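Local atomic coordinates of adenylyltransferase and sulfurtransferase uba4 (Chaetomium thermophilum, PDB entry 6YUB), a protein that probably adenylylates the C-terminal glycine of sulfur-carrier proteins and transfers sulfur to it, for tRNA wobble-uridine thiolation and molybdenum cofactor synthesis. Residues Thr4-Asn9 / Arg117-Pro122; Ile21-Arg26 / Val40-Ser45; Asp85-Val90 / Ile106-Gly111. One frame throughout, in Å; residues are numbered along the deposited sequence.

Contact 1 (Thr4-Asn9 / Arg117-Pro122); sequences TATAYN and RDEVDP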
ATOM      1  N   THR C   4      -9.149   5.560   2.774  1.00 63.67           N
ATOM      2  CA  THR C   4     -10.083   4.450   2.838  1.00 63.05           C
ATOM      3  C   THR C   4     -10.070   3.669   1.527  1.00 62.14           C
ATOM      4  O   THR C   4      -9.662   4.171   0.476  1.00 62.67           O
ATOM      5  CB  THR C   4     -11.497   4.955   3.131  1.00 65.14           C
ATOM      6  OG1 THR C   4     -11.945   5.786   2.053  1.00 66.81           O
ATOM      7  CG2 THR C   4     -11.518   5.756   4.427  1.00 66.50           C
ATOM      8  N   ALA C   5     -10.523   2.416   1.602  1.00 64.38           N
ATOM      9  CA  ALA C   5     -10.596   1.589   0.404  1.00 68.56           C
ATOM     10  C   ALA C   5     -11.509   2.215  -0.641  1.00 73.72           C
ATOM     11  O   ALA C   5     -11.189   2.220  -1.836  1.00 71.84           O
ATOM     12  CB  ALA C   5     -11.079   0.184   0.764  1.00 67.53           C
ATOM     13  N   THR C   6     -12.652   2.755  -0.211  1.00 94.42           N
ATOM     14  CA  THR C   6     -13.574   3.389  -1.146  1.00 99.78           C
ATOM     15  C   THR C   6     -12.956   4.636  -1.765  1.00101.27           C
ATOM     16  O   THR C   6     -12.999   4.822  -2.987  1.00106.30           O
ATOM     17  CB  THR C   6     -14.885   3.738  -0.437  1.00102.65           C
ATOM     18  OG1 THR C   6     -14.600   4.465   0.766  1.00103.40           O
ATOM     19  CG2 THR C   6     -15.665   2.479  -0.098  1.00102.03           C
ATOM     20  N   ALA C   7     -12.379   5.509  -0.934  1.00 72.67           N
ATOM     21  CA  ALA C   7     -11.776   6.733  -1.451  1.00 69.68           C
ATOM     22  C   ALA C   7     -10.650   6.422  -2.427  1.00 68.81           C
ATOM     23  O   ALA C   7     -10.534   7.063  -3.478  1.00 70.89           O
ATOM     24  CB  ALA C   7     -11.261   7.592  -0.295  1.00 69.80           C
ATOM     25  N   TYR C   8      -9.806   5.441  -2.097  1.00 73.56           N
ATOM     26  CA  TYR C   8      -8.721   5.067  -2.999  1.00 70.48           C
ATOM     27  C   TYR C   8      -9.263   4.559  -4.327  1.00 71.29           C
ATOM     28  O   TYR C   8      -8.697   4.845  -5.389  1.00 70.99           O
ATOM     29  CB  TYR C   8      -7.835   4.010  -2.346  1.00 66.09           C
ATOM     30  CG  TYR C   8      -6.825   3.404  -3.292  1.00 64.22           C
ATOM     31  CD1 TYR C   8      -5.686   4.106  -3.663  1.00 65.77           C
ATOM     32  CD2 TYR C   8      -7.012   2.134  -3.817  1.00 64.50           C
ATOM     33  CE1 TYR C   8      -4.760   3.557  -4.529  1.00 66.36           C
ATOM     34  CE2 TYR C   8      -6.092   1.577  -4.684  1.00 64.35           C
ATOM     35  CZ  TYR C   8      -4.970   2.293  -5.038  1.00 66.19           C
ATOM     36  OH  TYR C   8      -4.051   1.741  -5.899  1.00 67.30           O
ATOM     37  N   ASN C   9     -10.360   3.796  -4.291  1.00 69.61           N
ATOM     38  CA  ASN C   9     -10.966   3.317  -5.528  1.00 72.77           C
ATOM     39  C   ASN C   9     -11.636   4.456  -6.287  1.00 75.48           C
ATOM     40  O   ASN C   9     -11.527   4.540  -7.515  1.00 77.01           O
ATOM     41  CB  ASN C   9     -11.973   2.208  -5.221  1.00 71.73           C
ATOM     42  CG  ASN C   9     -12.611   1.637  -6.473  1.00 72.89           C
ATOM     43  OD1 ASN C   9     -11.978   0.887  -7.217  1.00 72.57           O
ATOM     44  ND2 ASN C   9     -13.870   1.986  -6.708  1.00 75.81           N
ATOM     45  N   ARG C 117     -12.187  -5.834   0.065  1.00 72.53           N
ATOM     46  CA  ARG C 117     -13.253  -6.791  -0.212  1.00 76.88           C
ATOM     47  C   ARG C 117     -14.596  -6.273   0.289  1.00 80.66           C
ATOM     48  O   ARG C 117     -15.605  -6.333  -0.423  1.00 83.99           O
ATOM     49  CB  ARG C 117     -12.923  -8.139   0.435  1.00 76.65           C
ATOM     50  CG  ARG C 117     -13.963  -9.220   0.180  1.00 81.21           C
ATOM     51  CD  ARG C 117     -13.980 -10.257   1.297  1.00 82.57           C
ATOM     52  NE  ARG C 117     -15.106 -11.178   1.163  1.00 88.12           N
ATOM     53  CZ  ARG C 117     -15.103 -12.260   0.386  1.00 92.62           C
ATOM     54  NH1 ARG C 117     -14.031 -12.563  -0.334  1.00 91.72           N
ATOM     55  NH2 ARG C 117     -16.175 -13.035   0.330  1.00 97.48           N
ATOM     56  N   ASP C 118     -14.628  -5.758   1.520  1.00 82.60           N
ATOM     57  CA  ASP C 118     -15.885  -5.343   2.124  1.00 87.36           C
ATOM     58  C   ASP C 118     -16.430  -4.051   1.533  1.00 90.30           C
ATOM     59  O   ASP C 118     -17.622  -3.767   1.699  1.00 94.09           O
ATOM     60  CB  ASP C 118     -15.706  -5.172   3.636  1.00 88.27           C
ATOM     61  CG  ASP C 118     -15.386  -6.475   4.339  1.00 90.41           C
ATOM     62  OD1 ASP C 118     -15.504  -7.541   3.699  1.00 92.83           O
ATOM     63  OD2 ASP C 118     -15.012  -6.434   5.531  1.00 90.68           O
ATOM     64  N   GLU C 119     -15.600  -3.268   0.845  1.00 98.59           N
ATOM     65  CA  GLU C 119     -16.002  -1.938   0.407  1.00101.67           C
ATOM     66  C   GLU C 119     -16.145  -1.780  -1.097  1.00105.91           C
ATOM     67  O   GLU C 119     -16.986  -0.990  -1.534  1.00110.13           O
ATOM     68  CB  GLU C 119     -14.996  -0.891   0.912  1.00 97.27           C
ATOM     69  CG  GLU C 119     -15.334  -0.319   2.279  1.00 96.41           C
ATOM     70  CD  GLU C 119     -14.105   0.117   3.053  1.00 91.87           C
ATOM     71  OE1 GLU C 119     -13.527  -0.727   3.769  1.00 89.78           O
ATOM     72  OE2 GLU C 119     -13.716   1.299   2.942  1.00 92.77           O
ATOM     73  N   VAL C 120     -15.362  -2.497  -1.905  1.00 94.88           N
ATOM     74  CA  VAL C 120     -15.354  -2.227  -3.337  1.00 98.32           C
ATOM     75  C   VAL C 120     -15.469  -3.494  -4.173  1.00 97.09           C
ATOM     76  O   VAL C 120     -16.122  -3.493  -5.223  1.00101.00           O
ATOM     77  CB  VAL C 120     -14.087  -1.434  -3.731  1.00 98.83           C
ATOM     78  CG1 VAL C 120     -13.981  -0.152  -2.915  1.00 99.57           C
ATOM     79  CG2 VAL C 120     -12.834  -2.278  -3.546  1.00 96.44           C
ATOM     80  N   ASP C 121     -14.847  -4.582  -3.727  1.00 90.39           N
ATOM     81  CA  ASP C 121     -14.757  -5.814  -4.512  1.00 91.68           C
ATOM     82  C   ASP C 121     -15.198  -6.996  -3.661  1.00 89.36           C
ATOM     83  O   ASP C 121     -14.366  -7.727  -3.108  1.00 85.28           O
ATOM     84  CB  ASP C 121     -13.334  -6.021  -5.041  1.00 94.15           C
ATOM     85  CG  ASP C 121     -13.216  -7.218  -5.968  1.00 99.59           C
ATOM     86  OD1 ASP C 121     -14.225  -7.924  -6.166  1.00103.97           O
ATOM     87  OD2 ASP C 121     -12.110  -7.449  -6.502  1.00 99.59           O
ATOM     88  N   PRO C 122     -16.511  -7.227  -3.551  1.00102.07           N
ATOM     89  CA  PRO C 122     -16.991  -8.367  -2.749  1.00102.43           C
ATOM     90  C   PRO C 122     -16.534  -9.723  -3.267  1.00102.06           C
ATOM     91  O   PRO C 122     -16.681 -10.718  -2.545  1.00103.30           O
ATOM     92  CB  PRO C 122     -18.521  -8.235  -2.820  1.00106.08           C
ATOM     93  CG  PRO C 122     -18.773  -6.800  -3.185  1.00106.20           C
ATOM     94  CD  PRO C 122     -17.620  -6.401  -4.067  1.00104.95           C
TER
HETATM   95  O   HOH W   1     -11.140   1.407   4.217  1.00 61.48           O
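A water molecule carries the polar exchange between Ala5 and Glu119, two residues whose side chains otherwise meet by simple contact. It lies where helix 5-13 begins and helix 112-119 ends, near the surface of the rhodanese-like domain that forms the C-terminal part of this two-domain enzyme. The water accepts from Ala5 N at 2.9 Å and donates to Glu119 OE2, also at 2.9 Å. A first-turn amide, which lacks a partner from the preceding turn of its own helix, is thus tied to a carboxylate on the other segment. Thr4 serves as the N-cap of the same helix: its OG1 accepts from Ala7 N at 3.0 Å with an N-H...O angle of 154°. The negative charge of Glu119 beside this amino-terminal end is probably favourable to the helix dipole.

The rest is van der Waals contact, with carbon meeting carbon and, in places, oxygen. The Glu119 chain, extended beyond CG, passes over the methyl of Ala5, whose CB is 3.6 Å from Glu119 OE2. Thr6 and Glu119 cross at about a right angle; with OG1 of Thr6 lodged between its backbone N and carbonyl carbon (chi1 51°), the methyl is brought to Glu119 CB, 3.6 Å from Thr6 CG2. At Val120, where the chain leaves helical phi/psi, one branch turns toward helix 5-13, whose inner side also rests on Ala115 and Trp116. That branch fits between successive turns: Val120 CG1 lies 3.8 Å from Ala5 O and 3.9 Å from Asn9 CB.

Contact 2 (Ile21-Arg26 / Val40-Ser45); sequences ILLDTR and VNVPFS
The beta-alpha-beta unit made of strand 21-24, helix 28-33 and strand 40-41 closes here, with Asp24 paired to Asn41 and Leu23 to Val40 in parallel register. The ladder is regular: Leu22 O receives Val40 N, Asp24 N donates to Val40 O, and Val42 N reaches Asp24 O at 2.9 Å. Past the strands, Phe44 N at the start of helix 44-54 donates to Thr25 O, continuing the link into the turn.

Asn41 adds a side-chain bond to these backbone ones. Because its CG stands anti to the backbone N (chi1 -177°), the amide swings across to the Arg26 carbonyl, where Asn41 ND2 and Arg26 O are 2.9 Å apart in a straight bond of 163° that keeps the oxygen in the amide plane. A second, weak bond runs from the same nitrogen to Asp24 O. The turn is also fixed from within: Asp24 OD1 accepts from Arg26 N, an Asx turn, and from Arg26 NE at 3.1 Å, while Arg26 NH2 donates to Asp24 OD2 and also to Gly34 O. The pair is a salt bridge, the guanidinium meeting the carboxylate side-on through NE and NH2.

On the face of the sheet bearing Leu23 and Val40, these side chains lie side by side, with Leu23 CD2 3.3 Å from Val40 CG1, closer than usual van der Waals contact. Farther along, Thr25 CG2 meets Val42 CG2 at 3.5 Å, while Thr25 OG1 bonds to Val79 O. Thr25 also touches Cys80, the predicted persulfide cysteine, placing this turn at the carboxyl ends of the parallel strands, where the rhodanese fold carries its active-site loop.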
ATOM      1  N   ILE C  21       2.514   4.561  -7.157  1.00 76.47           N
ATOM      2  CA  ILE C  21       3.059   3.233  -6.911  1.00 80.44           C
ATOM      3  C   ILE C  21       2.234   2.553  -5.825  1.00 79.27           C
ATOM      4  O   ILE C  21       1.899   3.168  -4.809  1.00 77.74           O
ATOM      5  CB  ILE C  21       4.529   3.312  -6.495  1.00 79.88           C
ATOM      6  N   LEU C  22       1.901   1.286  -6.050  1.00 71.34           N
ATOM      7  CA  LEU C  22       1.060   0.518  -5.140  1.00 70.99           C
ATOM      8  C   LEU C  22       1.850  -0.677  -4.629  1.00 79.50           C
ATOM      9  O   LEU C  22       2.240  -1.548  -5.414  1.00 83.72           O
ATOM     10  CB  LEU C  22      -0.221   0.061  -5.838  1.00 65.96           C
ATOM     11  CG  LEU C  22      -1.207  -0.760  -5.008  1.00 59.37           C
ATOM     12  CD1 LEU C  22      -1.632  -0.009  -3.759  1.00 56.13           C
ATOM     13  CD2 LEU C  22      -2.417  -1.125  -5.856  1.00 57.55           C
ATOM     14  N   LEU C  23       2.077  -0.717  -3.320  1.00 66.69           N
ATOM     15  CA  LEU C  23       2.870  -1.763  -2.687  1.00 75.33           C
ATOM     16  C   LEU C  23       1.952  -2.678  -1.885  1.00 75.02           C
ATOM     17  O   LEU C  23       1.238  -2.216  -0.989  1.00 73.89           O
ATOM     18  CB  LEU C  23       3.947  -1.160  -1.785  1.00 81.34           C
ATOM     19  CG  LEU C  23       4.987  -0.271  -2.470  1.00 89.77           C
ATOM     20  CD1 LEU C  23       6.045   0.185  -1.474  1.00 92.47           C
ATOM     21  CD2 LEU C  23       5.633  -0.995  -3.641  1.00 94.05           C
ATOM     22  N   ASP C  24       1.977  -3.969  -2.211  1.00 72.82           N
ATOM     23  CA  ASP C  24       1.226  -4.989  -1.483  1.00 74.75           C
ATOM     24  C   ASP C  24       2.210  -5.729  -0.580  1.00 76.44           C
ATOM     25  O   ASP C  24       3.035  -6.512  -1.061  1.00 79.67           O
ATOM     26  CB  ASP C  24       0.528  -5.943  -2.448  1.00 75.82           C
ATOM     27  CG  ASP C  24      -0.446  -6.874  -1.749  1.00 75.82           C
ATOM     28  OD1 ASP C  24      -0.188  -7.258  -0.588  1.00 75.31           O
ATOM     29  OD2 ASP C  24      -1.474  -7.223  -2.366  1.00 76.90           O
ATOM     30  N   THR C  25       2.117  -5.486   0.725  1.00 61.54           N
ATOM     31  CA  THR C  25       3.107  -5.967   1.678  1.00 62.03           C
ATOM     32  C   THR C  25       2.786  -7.344   2.246  1.00 61.76           C
ATOM     33  O   THR C  25       3.473  -7.793   3.169  1.00 63.41           O
ATOM     34  CB  THR C  25       3.257  -4.965   2.830  1.00 62.96           C
ATOM     35  OG1 THR C  25       1.966  -4.458   3.198  1.00 60.70           O
ATOM     36  CG2 THR C  25       4.165  -3.815   2.425  1.00 63.44           C
ATOM     37  N   ARG C  26       1.769  -8.023   1.728  1.00 91.43           N
ATOM     38  CA  ARG C  26       1.467  -9.364   2.201  1.00 91.36           C
ATOM     39  C   ARG C  26       2.582 -10.329   1.799  1.00 92.75           C
ATOM     40  O   ARG C  26       3.396 -10.051   0.914  1.00 94.95           O
ATOM     41  CB  ARG C  26       0.130  -9.844   1.639  1.00 86.71           C
ATOM     42  CG  ARG C  26      -1.056  -8.976   2.029  1.00 80.15           C
ATOM     43  CD  ARG C  26      -2.336  -9.507   1.406  1.00 75.62           C
ATOM     44  NE  ARG C  26      -2.302  -9.433  -0.054  1.00 72.28           N
ATOM     45  CZ  ARG C  26      -3.122 -10.101  -0.859  1.00 70.40           C
ATOM     46  NH1 ARG C  26      -4.045 -10.910  -0.355  1.00 69.24           N
ATOM     47  NH2 ARG C  26      -3.012  -9.964  -2.173  1.00 69.74           N
ATOM     48  N   VAL C  40       2.511  -4.226  -6.857  1.00 98.62           N
ATOM     49  CA  VAL C  40       3.757  -4.985  -6.817  1.00103.27           C
ATOM     50  C   VAL C  40       3.942  -5.529  -5.407  1.00 97.65           C
ATOM     51  O   VAL C  40       3.765  -4.798  -4.423  1.00 99.08           O
ATOM     52  CB  VAL C  40       4.956  -4.118  -7.237  1.00108.86           C
ATOM     53  CG1 VAL C  40       5.187  -2.995  -6.240  1.00108.73           C
ATOM     54  CG2 VAL C  40       6.206  -4.976  -7.376  1.00112.81           C
ATOM     55  N   ASN C  41       4.299  -6.805  -5.308  1.00 80.02           N
ATOM     56  CA  ASN C  41       4.444  -7.456  -4.014  1.00 70.21           C
ATOM     57  C   ASN C  41       5.774  -7.077  -3.376  1.00 66.56           C
ATOM     58  O   ASN C  41       6.828  -7.172  -4.010  1.00 66.84           O
ATOM     59  CB  ASN C  41       4.346  -8.975  -4.170  1.00 70.84           C
ATOM     60  CG  ASN C  41       4.419  -9.703  -2.841  1.00 66.92           C
ATOM     61  OD1 ASN C  41       5.172 -10.663  -2.686  1.00 69.44           O
ATOM     62  ND2 ASN C  41       3.636  -9.243  -1.871  1.00 63.90           N
ATOM     63  N   VAL C  42       5.718  -6.645  -2.121  1.00 66.63           N
ATOM     64  CA  VAL C  42       6.919  -6.360  -1.337  1.00 69.46           C
ATOM     65  C   VAL C  42       6.750  -7.031   0.022  1.00 66.76           C
ATOM     66  O   VAL C  42       6.263  -6.400   0.971  1.00 66.46           O
ATOM     67  CB  VAL C  42       7.167  -4.848  -1.217  1.00 71.80           C
ATOM     68  CG1 VAL C  42       7.437  -4.252  -2.597  1.00 73.10           C
ATOM     69  CG2 VAL C  42       5.996  -4.138  -0.556  1.00 72.31           C
ATOM     70  N   PRO C  43       7.131  -8.300   0.162  1.00 70.90           N
ATOM     71  CA  PRO C  43       6.853  -9.025   1.410  1.00 69.53           C
ATOM     72  C   PRO C  43       7.291  -8.254   2.647  1.00 67.05           C
ATOM     73  O   PRO C  43       8.431  -7.794   2.749  1.00 68.00           O
ATOM     74  CB  PRO C  43       7.649 -10.327   1.245  1.00 72.98           C
ATOM     75  CG  PRO C  43       7.707 -10.536  -0.236  1.00 75.78           C
ATOM     76  CD  PRO C  43       7.787  -9.157  -0.848  1.00 74.08           C
ATOM     77  N   PHE C  44       6.360  -8.116   3.595  1.00 58.83           N
ATOM     78  CA  PHE C  44       6.653  -7.420   4.844  1.00 58.84           C
ATOM     79  C   PHE C  44       7.832  -8.063   5.564  1.00 60.30           C
ATOM     80  O   PHE C  44       8.722  -7.362   6.061  1.00 59.51           O
ATOM     81  CB  PHE C  44       5.395  -7.414   5.721  1.00 55.93           C
ATOM     82  CG  PHE C  44       5.520  -6.596   6.978  1.00 57.46           C
ATOM     83  CD1 PHE C  44       5.874  -5.258   6.923  1.00 60.18           C
ATOM     84  CD2 PHE C  44       5.255  -7.162   8.214  1.00 57.85           C
ATOM     85  CE1 PHE C  44       5.982  -4.506   8.082  1.00 60.25           C
ATOM     86  CE2 PHE C  44       5.358  -6.419   9.372  1.00 59.91           C
ATOM     87  CZ  PHE C  44       5.721  -5.089   9.306  1.00 61.02           C
ATOM     88  N   SER C  45       7.867  -9.396   5.614  1.00 64.20           N
ATOM     89  CA  SER C  45       8.937 -10.088   6.325  1.00 71.10           C
ATOM     90  C   SER C  45      10.306  -9.695   5.781  1.00 72.54           C
ATOM     91  O   SER C  45      11.228  -9.390   6.549  1.00 72.82           O
ATOM     92  CB  SER C  45       8.731 -11.601   6.225  1.00 72.63           C
ATOM     93  OG  SER C  45       8.719 -12.025   4.872  1.00 74.62           O
TER

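Contact 3 (Asp85-Val90 / Ile106-Gly111); sequences DSQEVV and IMDIVG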
ATOM      1  N   ASP C  85      -0.178  -3.811   9.742  1.00 73.65           N
ATOM      2  CA  ASP C  85       1.244  -3.567   9.543  1.00 72.08           C
ATOM      3  C   ASP C  85       1.515  -2.543   8.448  1.00 68.92           C
ATOM      4  O   ASP C  85       2.680  -2.223   8.189  1.00 66.62           O
ATOM      5  CB  ASP C  85       1.960  -4.879   9.208  1.00 72.15           C
ATOM      6  CG  ASP C  85       1.828  -5.909  10.310  1.00 75.30           C
ATOM      7  OD1 ASP C  85       2.032  -5.551  11.490  1.00 75.15           O
ATOM      8  OD2 ASP C  85       1.510  -7.076  10.000  1.00 78.38           O
ATOM      9  N   SER C  86       0.470  -2.020   7.803  1.00 70.26           N
ATOM     10  CA  SER C  86       0.672  -1.045   6.736  1.00 70.97           C
ATOM     11  C   SER C  86       1.270   0.249   7.273  1.00 72.86           C
ATOM     12  O   SER C  86       2.119   0.865   6.618  1.00 70.53           O
ATOM     13  CB  SER C  86      -0.656  -0.759   6.030  1.00 68.51           C
ATOM     14  OG  SER C  86      -1.164  -1.922   5.402  1.00 71.51           O
ATOM     15  N   GLN C  87       0.842   0.677   8.464  1.00 76.53           N
ATOM     16  CA  GLN C  87       1.290   1.962   8.990  1.00 76.50           C
ATOM     17  C   GLN C  87       2.783   1.949   9.291  1.00 80.55           C
ATOM     18  O   GLN C  87       3.480   2.938   9.033  1.00 81.27           O
ATOM     19  CB  GLN C  87       0.489   2.318  10.241  1.00 75.42           C
ATOM     20  CG  GLN C  87      -1.017   2.249  10.039  1.00 75.44           C
ATOM     21  CD  GLN C  87      -1.789   2.977  11.120  1.00 75.99           C
ATOM     22  OE1 GLN C  87      -2.616   2.387  11.815  1.00 76.59           O
ATOM     23  NE2 GLN C  87      -1.531   4.273  11.261  1.00 75.46           N
ATOM     24  N   GLU C  88       3.296   0.845   9.839  1.00 81.07           N
ATOM     25  CA  GLU C  88       4.726   0.755  10.110  1.00 81.72           C
ATOM     26  C   GLU C  88       5.529   0.901   8.822  1.00 75.98           C
ATOM     27  O   GLU C  88       6.515   1.643   8.774  1.00 74.00           O
ATOM     28  CB  GLU C  88       5.055  -0.567  10.805  1.00 87.05           C
ATOM     29  CG  GLU C  88       6.537  -0.745  11.100  1.00 93.93           C
ATOM     30  CD  GLU C  88       6.807  -1.797  12.159  1.00 99.81           C
ATOM     31  OE1 GLU C  88       5.932  -2.659  12.390  1.00101.58           O
ATOM     32  OE2 GLU C  88       7.897  -1.754  12.768  1.00101.67           O
ATOM     33  N   VAL C  89       5.111   0.204   7.762  1.00 77.20           N
ATOM     34  CA  VAL C  89       5.787   0.330   6.473  1.00 76.54           C
ATOM     35  C   VAL C  89       5.867   1.794   6.062  1.00 75.35           C
ATOM     36  O   VAL C  89       6.930   2.296   5.676  1.00 73.40           O
ATOM     37  CB  VAL C  89       5.068  -0.515   5.405  1.00 74.24           C
ATOM     38  CG1 VAL C  89       5.602  -0.186   4.018  1.00 75.08           C
ATOM     39  CG2 VAL C  89       5.228  -1.997   5.703  1.00 72.70           C
ATOM     40  N   VAL C  90       4.740   2.504   6.145  1.00 80.49           N
ATOM     41  CA  VAL C  90       4.721   3.917   5.786  1.00 81.92           C
ATOM     42  C   VAL C  90       5.653   4.712   6.692  1.00 85.63           C
ATOM     43  O   VAL C  90       6.309   5.664   6.252  1.00 86.51           O
ATOM     44  CB  VAL C  90       3.280   4.461   5.845  1.00 82.23           C
ATOM     45  CG1 VAL C  90       3.273   5.976   5.703  1.00 79.49           C
ATOM     46  CG2 VAL C  90       2.423   3.813   4.767  1.00 81.86           C
ATOM     47  N   ILE C 106       3.010   9.487   1.057  1.00 83.17           N
ATOM     48  CA  ILE C 106       3.019   8.038   1.235  1.00 77.21           C
ATOM     49  C   ILE C 106       1.857   7.687   2.151  1.00 75.79           C
ATOM     50  O   ILE C 106       1.755   8.222   3.263  1.00 72.03           O
ATOM     51  CB  ILE C 106       4.347   7.537   1.820  1.00 72.90           C
ATOM     52  CG1 ILE C 106       5.508   7.933   0.906  1.00 77.24           C
ATOM     53  CG2 ILE C 106       4.311   6.026   2.004  1.00 70.92           C
ATOM     54  CD1 ILE C 106       6.827   8.095   1.633  1.00 78.71           C
ATOM     55  N   MET C 107       0.985   6.798   1.688  1.00 66.44           N
ATOM     56  CA  MET C 107      -0.241   6.471   2.396  1.00 71.32           C
ATOM     57  C   MET C 107      -0.379   4.961   2.523  1.00 69.45           C
ATOM     58  O   MET C 107       0.382   4.189   1.932  1.00 69.89           O
ATOM     59  CB  MET C 107      -1.474   7.033   1.671  1.00 79.54           C
ATOM     60  CG  MET C 107      -1.361   8.482   1.242  1.00 90.72           C
ATOM     61  SD  MET C 107      -2.125   8.752  -0.370  1.00 98.43           S
ATOM     62  CE  MET C 107      -3.639   7.811  -0.188  1.00 98.75           C
ATOM     63  N   ASP C 108      -1.376   4.546   3.302  1.00 69.71           N
ATOM     64  CA  ASP C 108      -1.779   3.147   3.362  1.00 69.59           C
ATOM     65  C   ASP C 108      -3.299   3.075   3.346  1.00 68.63           C
ATOM     66  O   ASP C 108      -3.993   4.028   3.706  1.00 70.52           O
ATOM     67  CB  ASP C 108      -1.224   2.439   4.607  1.00 69.10           C
ATOM     68  CG  ASP C 108      -1.842   2.947   5.892  1.00 68.80           C
ATOM     69  OD1 ASP C 108      -2.046   4.173   6.014  1.00 69.43           O
ATOM     70  OD2 ASP C 108      -2.122   2.118   6.781  1.00 65.62           O
ATOM     71  N   ILE C 109      -3.807   1.924   2.923  1.00 69.83           N
ATOM     72  CA  ILE C 109      -5.244   1.713   2.778  1.00 67.42           C
ATOM     73  C   ILE C 109      -5.807   1.251   4.115  1.00 66.00           C
ATOM     74  O   ILE C 109      -5.372   0.233   4.665  1.00 65.02           O
ATOM     75  CB  ILE C 109      -5.548   0.700   1.663  1.00 64.90           C
ATOM     76  CG1 ILE C 109      -4.989   1.221   0.333  1.00 64.86           C
ATOM     77  CG2 ILE C 109      -7.046   0.440   1.566  1.00 65.04           C
ATOM     78  CD1 ILE C 109      -5.410   0.430  -0.888  1.00 65.42           C
ATOM     79  N   VAL C 110      -6.780   2.002   4.636  1.00 58.51           N
ATOM     80  CA  VAL C 110      -7.405   1.649   5.903  1.00 59.70           C
ATOM     81  C   VAL C 110      -8.112   0.310   5.764  1.00 63.65           C
ATOM     82  O   VAL C 110      -8.890   0.089   4.827  1.00 63.64           O
ATOM     83  CB  VAL C 110      -8.378   2.755   6.341  1.00 61.02           C
ATOM     84  CG1 VAL C 110      -9.252   2.276   7.490  1.00 60.78           C
ATOM     85  CG2 VAL C 110      -7.607   4.010   6.733  1.00 60.36           C
ATOM     86  N   GLY C 111      -7.843  -0.594   6.704  1.00 69.11           N
ATOM     87  CA  GLY C 111      -8.442  -1.910   6.687  1.00 72.48           C
ATOM     88  C   GLY C 111      -7.805  -2.896   5.736  1.00 73.99           C
ATOM     89  O   GLY C 111      -8.234  -4.057   5.698  1.00 76.77           O
TER
HETATM   90  O   HOH W   2      -3.383  -1.647   4.389  1.00 42.20           O
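With one methyl anti to the backbone N (chi1 171°), Val90 directs both its branches at the strand running from Ile106 to Asp108, and Asp108, whose CG sits between its backbone N and carbonyl carbon (chi1 68°), brings its carboxylate back to the helix start. Helix 86-95 lies over strand 106-109 almost antiparallel, the axes 8.0 Å apart at 172°.

Val90 sits over the strand backbone on the helix side. Its CG1 is 3.8 Å from Ile106 CG2, the two side chains sliding past each other in opposite directions, while Val90 CG2 comes within 3.5 Å of Met107 O. A glycine here would probably open a gap over Ile106 and leave the Met107 carbonyl and the Asp108 CB without their apolar cover.

One turn earlier, Ser86 presents carbon rather than its hydroxyl to the carboxylate: Ser86 CB is 3.3 Å from Asp108 OD2. Gln87 crosses the same group obliquely, its CG 3.4 Å from that oxygen. The charge of Asp108 is answered by Arg2 on the edge strand, through a salt bridge from Arg2 NH2 to OD2. A water that donates to Ile109 O at 2.8 Å lies very close to Ser86 OG, so the Ser86 leg of any bridge through it is doubtful.

Ser86 also touches Cys80, the predicted persulfide cysteine, in the loop that leads from strand 76-79 into this helix. Helix 86-95 is thus the crossover between two neighbouring parallel strands, and its amino-terminal end closes the active-site loop, as is characteristic of rhodanese domains.

The three contacts show how chemistry follows position in one alpha/beta domain. Contact 1 lies at the surface and joins two helices far apart in sequence, closing a chain loop within which both other contacts are nested; its polar link runs through solvent. Contacts 2 and 3 are partly buried and share the parallel sheet, yet differ: the former pairs the edge strand 40-41 with its inner neighbour 21-24 by direct backbone bonds, the latter lays a helix on a strand mainly by side-chain packing. Phe44 and Thr25 of contact 2 meet Val89 of contact 3 beside the predicted catalytic loop, while Tyr8 and Ala5 of contact 1 pack on Ile109, tying the outer helix to the same sheet.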